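Long-range contacts in ankyrin repeat and SOCS box protein 11 (Homo sapiens, PDB 4UUC), which serves as the substrate-recognition component of a cullin-5 E3 ubiquitin ligase that marks proteins such as BIK for proteasomal degradation: residues A44-H49 and A77-S82; G81-V86 and R115-I120. All blocks are in the same frame, centred on the assembly; numbering follows the deposited sequence.

Interaction 1: residues A44-H49 and A77-S82; sequences ACLGGH and ACCSGS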
loop_
_atom_site.group_PDB
_atom_site.type_symbol
_atom_site.label_atom_id
_atom_site.label_comp_id
_atom_site.label_asym_id
_atom_site.label_seq_id
_atom_site.Cartn_x
_atom_site.Cartn_y
_atom_site.Cartn_z
ATOM N N ALA A 44 -7.085 10.569 -12.824
ATOM C CA ALA A 44 -6.094 9.945 -13.705
ATOM C C ALA A 44 -5.249 8.931 -12.936
ATOM O O ALA A 44 -4.972 7.841 -13.426
ATOM C CB ALA A 44 -5.193 10.992 -14.345
ATOM N N CYS A 45 -4.834 9.289 -11.728
ATOM C CA CYS A 45 -3.960 8.407 -10.962
ATOM C C CYS A 45 -4.712 7.172 -10.464
ATOM O O CYS A 45 -4.145 6.086 -10.398
ATOM C CB CYS A 45 -3.336 9.170 -9.794
ATOM S SG CYS A 45 -2.089 10.362 -10.330
ATOM N N LEU A 46 -5.990 7.333 -10.132
ATOM C CA LEU A 46 -6.801 6.206 -9.687
ATOM C C LEU A 46 -7.005 5.212 -10.827
ATOM O O LEU A 46 -7.131 4.009 -10.595
ATOM C CB LEU A 46 -8.154 6.689 -9.147
ATOM C CG LEU A 46 -9.020 5.617 -8.479
ATOM C CD1 LEU A 46 -8.334 5.011 -7.256
ATOM C CD2 LEU A 46 -10.372 6.191 -8.095
ATOM N N GLY A 47 -7.023 5.721 -12.057
ATOM C CA GLY A 47 -7.155 4.885 -13.235
ATOM C C GLY A 47 -5.823 4.360 -13.743
ATOM O O GLY A 47 -5.788 3.534 -14.656
ATOM N N GLY A 48 -4.727 4.831 -13.153
ATOM C CA GLY A 48 -3.395 4.412 -13.559
ATOM C C GLY A 48 -2.959 4.992 -14.896
ATOM O O GLY A 48 -2.162 4.383 -15.615
ATOM N N HIS A 49 -3.466 6.176 -15.230
ATOM C CA HIS A 49 -3.221 6.771 -16.542
ATOM C C HIS A 49 -2.068 7.780 -16.489
ATOM O O HIS A 49 -2.275 8.974 -16.276
ATOM C CB HIS A 49 -4.503 7.431 -17.060
ATOM C CG HIS A 49 -5.688 6.515 -17.065
ATOM N ND1 HIS A 49 -5.658 5.267 -17.647
ATOM C CD2 HIS A 49 -6.935 6.663 -16.556
ATOM C CE1 HIS A 49 -6.837 4.685 -17.498
ATOM N NE2 HIS A 49 -7.630 5.514 -16.842
ATOM N N ALA A 77 -2.634 6.387 -7.064
ATOM C CA ALA A 77 -1.723 5.685 -7.961
ATOM C C ALA A 77 -1.396 4.307 -7.400
ATOM O O ALA A 77 -1.237 3.341 -8.148
ATOM C CB ALA A 77 -0.452 6.493 -8.171
ATOM N N CYS A 78 -1.320 4.218 -6.077
ATOM C CA CYS A 78 -1.030 2.954 -5.411
ATOM C C CYS A 78 -2.260 2.048 -5.377
ATOM O O CYS A 78 -2.132 0.838 -5.216
ATOM C CB CYS A 78 -0.507 3.208 -3.995
ATOM S SG CYS A 78 1.181 3.871 -3.965
ATOM N N CYS A 79 -3.448 2.624 -5.543
ATOM C CA CYS A 79 -4.654 1.820 -5.723
ATOM C C CYS A 79 -4.624 1.155 -7.094
ATOM O O CYS A 79 -4.950 -0.023 -7.237
ATOM C CB CYS A 79 -5.922 2.668 -5.597
ATOM S SG CYS A 79 -6.287 3.277 -3.941
ATOM N N SER A 80 -4.234 1.928 -8.101
ATOM C CA SER A 80 -4.230 1.452 -9.476
ATOM C C SER A 80 -3.089 0.469 -9.722
ATOM O O SER A 80 -3.199 -0.412 -10.572
ATOM C CB SER A 80 -4.119 2.629 -10.447
ATOM O OG SER A 80 -2.811 3.176 -10.450
ATOM N N GLY A 81 -2.001 0.626 -8.980
ATOM C CA GLY A 81 -0.831 -0.215 -9.159
ATOM C C GLY A 81 0.032 0.197 -10.342
ATOM O O GLY A 81 0.855 -0.589 -10.817
ATOM N N SER A 82 -0.147 1.427 -10.817
ATOM C CA SER A 82 0.687 1.959 -11.894
ATOM C C SER A 82 2.004 2.537 -11.375
ATOM O O SER A 82 2.048 3.652 -10.854
ATOM C CB SER A 82 -0.059 3.037 -12.677
ATOM O OG SER A 82 0.798 3.603 -13.656
HETATM O O HOH W 1 0.568 3.510 -16.401
#

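Interaction 2: residues G81-V86 and R115-I120; sequences GSAACV and RECMEI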
loop_
_atom_site.group_PDB
_atom_site.type_symbol
_atom_site.label_atom_id
_atom_site.label_comp_id
_atom_site.label_asym_id
_atom_site.label_seq_id
_atom_site.Cartn_x
_atom_site.Cartn_y
_atom_site.Cartn_z
ATOM N N GLY A 81 -2.001 0.626 -8.980
ATOM C CA GLY A 81 -0.831 -0.215 -9.159
ATOM C C GLY A 81 0.032 0.197 -10.342
ATOM O O GLY A 81 0.855 -0.589 -10.817
ATOM N N SER A 82 -0.147 1.427 -10.817
ATOM C CA SER A 82 0.687 1.959 -11.894
ATOM C C SER A 82 2.004 2.537 -11.375
ATOM O O SER A 82 2.048 3.652 -10.854
ATOM C CB SER A 82 -0.059 3.037 -12.677
ATOM O OG SER A 82 0.798 3.603 -13.656
ATOM N N ALA A 83 3.080 1.773 -11.529
ATOM C CA ALA A 83 4.401 2.226 -11.116
ATOM C C ALA A 83 4.800 3.487 -11.874
ATOM O O ALA A 83 5.461 4.368 -11.326
ATOM C CB ALA A 83 5.433 1.125 -11.340
ATOM N N ALA A 84 4.396 3.569 -13.137
ATOM C CA ALA A 84 4.691 4.740 -13.954
ATOM C C ALA A 84 4.072 5.993 -13.336
ATOM O O ALA A 84 4.712 7.045 -13.280
ATOM C CB ALA A 84 4.189 4.535 -15.375
ATOM N N CYS A 85 2.831 5.878 -12.869
ATOM C CA CYS A 85 2.162 6.990 -12.194
ATOM C C CYS A 85 2.891 7.376 -10.912
ATOM O O CYS A 85 3.108 8.558 -10.643
ATOM C CB CYS A 85 0.707 6.640 -11.870
ATOM S SG CYS A 85 -0.454 6.907 -13.234
ATOM N N VAL A 86 3.260 6.376 -10.118
ATOM C CA VAL A 86 3.986 6.623 -8.880
ATOM C C VAL A 86 5.264 7.404 -9.181
ATOM O O VAL A 86 5.563 8.394 -8.518
ATOM C CB VAL A 86 4.321 5.301 -8.148
ATOM C CG1 VAL A 86 5.253 5.551 -6.967
ATOM C CG2 VAL A 86 3.040 4.607 -7.690
ATOM N N ARG A 115 3.780 -4.861 -5.702
ATOM C CA ARG A 115 5.124 -4.925 -5.156
ATOM C C ARG A 115 6.058 -3.853 -5.713
ATOM O O ARG A 115 6.868 -3.296 -4.970
ATOM C CB ARG A 115 5.729 -6.304 -5.412
ATOM C CG ARG A 115 7.097 -6.495 -4.777
ATOM C CD ARG A 115 7.719 -7.822 -5.182
ATOM N NE ARG A 115 7.525 -8.094 -6.602
ATOM C CZ ARG A 115 8.112 -7.415 -7.583
ATOM N NH1 ARG A 115 8.941 -6.417 -7.309
ATOM N NH2 ARG A 115 7.866 -7.735 -8.845
ATOM N N GLU A 116 5.975 -3.576 -7.012
ATOM C CA GLU A 116 6.859 -2.577 -7.608
ATOM C C GLU A 116 6.589 -1.187 -7.020
ATOM O O GLU A 116 7.526 -0.450 -6.707
ATOM C CB GLU A 116 6.717 -2.536 -9.133
ATOM C CG GLU A 116 7.659 -1.522 -9.783
ATOM C CD GLU A 116 7.742 -1.640 -11.296
ATOM O OE1 GLU A 116 6.964 -2.416 -11.890
ATOM O OE2 GLU A 116 8.596 -0.945 -11.891
ATOM N N CYS A 117 5.315 -0.829 -6.878
ATOM C CA CYS A 117 4.953 0.439 -6.252
ATOM C C CYS A 117 5.519 0.522 -4.829
ATOM O O CYS A 117 6.033 1.562 -4.415
ATOM C CB CYS A 117 3.432 0.613 -6.241
ATOM S SG CYS A 117 2.715 0.855 -7.889
ATOM N N MET A 118 5.428 -0.580 -4.090
ATOM C CA MET A 118 6.000 -0.665 -2.747
ATOM C C MET A 118 7.500 -0.365 -2.770
ATOM O O MET A 118 7.991 0.452 -1.990
ATOM C CB MET A 118 5.744 -2.054 -2.155
ATOM C CG MET A 118 6.214 -2.250 -0.717
ATOM S SD MET A 118 6.268 -3.999 -0.233
ATOM C CE MET A 118 7.690 -4.563 -1.167
ATOM N N GLU A 119 8.221 -1.018 -3.676
ATOM C CA GLU A 119 9.671 -0.868 -3.745
ATOM C C GLU A 119 10.082 0.553 -4.104
ATOM O O GLU A 119 11.050 1.074 -3.556
ATOM C CB GLU A 119 10.258 -1.855 -4.754
ATOM C CG GLU A 119 10.163 -3.299 -4.299
ATOM C CD GLU A 119 10.913 -4.251 -5.210
ATOM O OE1 GLU A 119 12.061 -3.933 -5.589
ATOM O OE2 GLU A 119 10.359 -5.319 -5.538
ATOM N N ILE A 120 9.347 1.178 -5.019
ATOM C CA ILE A 120 9.623 2.560 -5.392
ATOM C C ILE A 120 9.478 3.478 -4.180
ATOM O O ILE A 120 10.315 4.353 -3.958
ATOM C CB ILE A 120 8.691 3.040 -6.526
ATOM C CG1 ILE A 120 8.995 2.271 -7.815
ATOM C CG2 ILE A 120 8.864 4.542 -6.769
ATOM C CD1 ILE A 120 7.969 2.473 -8.917
#

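Interaction 1: residues A44-H49 and A77-S82
The helix-end turns of ankyrin repeats 2 and 3 meet where L46 and G48 of residues 44-49 lie against C79, S80 and S82 of residues 77-82. In each repeat the turn joins the first helix to the second. G48, with positive phi, ends helix 40-46 in a Schellman motif, and its bare CA lies 3.4 Å from S80 OG and 3.7 Å from S82 CB. S80 is the centre of the meeting. Its OG stands between the backbone N and the carbonyl carbon (chi1 74°), a rotation that turns the hydroxyl back onto its own helix, where it donates to A77 O at 2.8 Å and accepts from S82 N in an ST turn. A77 O takes G81 N as well, from the same face of its carbonyl plane, so two bonds grip the end of this helix. Across the interface S80 OG is in contact with C45 O at 3.2 Å and S80 CB packs 3.3 Å from L46 O, while A77 CA makes a CA-H...O contact with C45 O. L46, with CG anti to the backbone N (chi1 -172°), brings CD1 to C79 CB at 3.7 Å. Deeper in, C45 and A77 lie side by side, both also touching L89 of helix 83-91. At the S82 end a water joins the two turns, donating to G48 O at 3.0 Å and hydrogen-bonded to S82 OG at 2.8 Å.

Interaction 2: residues G81-V86 and R115-I120
The start of helix 83-91 and the first turns of helix 115-123 come together at A83 and C117, whose CA atoms are 5.2 Å apart, consistent with the small side chains of both. C117 SG packs against the G81-S82 backbone and V86. With SG anti to its carbonyl carbon (chi1 -68°), the sulfur lies 3.7 Å from G81 C and meets V86 CG2 at 3.8 Å, so one atom touches both backbone and side chain. The methyl of A83 points at the opposite helix and is met by the CD1 methyl of I120 and by the extended chain of E116. It sits over the face of the E116 carboxylate, A83 CB being 3.6 Å from CD, 3.9 Å from OE1 and 3.8 Å from OE2. One turn on, V86 and I120 meet at an oblique angle through their branches, V86 CG1 lying 3.8 Å from I120 CG2. The start of helix 83-91 is capped by S82, whose OG accepts from C85 N at 3.2 Å with an N-H...O angle of 159°. The pair joins the second helices of the third and fourth ankyrin repeats. V86 also rests on L74 and A77 of helix 73-80, I120 touches N87 and L90 farther along helix 83-91, and M118 touches helices 105-111 and 148-156, the latter in the fifth repeat.

How the interactions relate
Together the two contacts illustrate how an ankyrin domain grows by repetition: interaction 1 joins repeats 2 and 3 through their helix-end turns, and interaction 2 joins repeats 3 and 4 through their second helices and the turn ahead of the first of them. Their centres lie 9 Å apart and they share G81 and S82. S82 looks both ways, bridged by water to the preceding repeat while capping the helix that packs on the next. C85 ties them further, its SG lying 3.6 Å from G48 C, and A77 CB stands 4.0 Å from V86 CG2. Both belong to the ankyrin repeat domain, one part of the longer protein that as a whole recognises substrates.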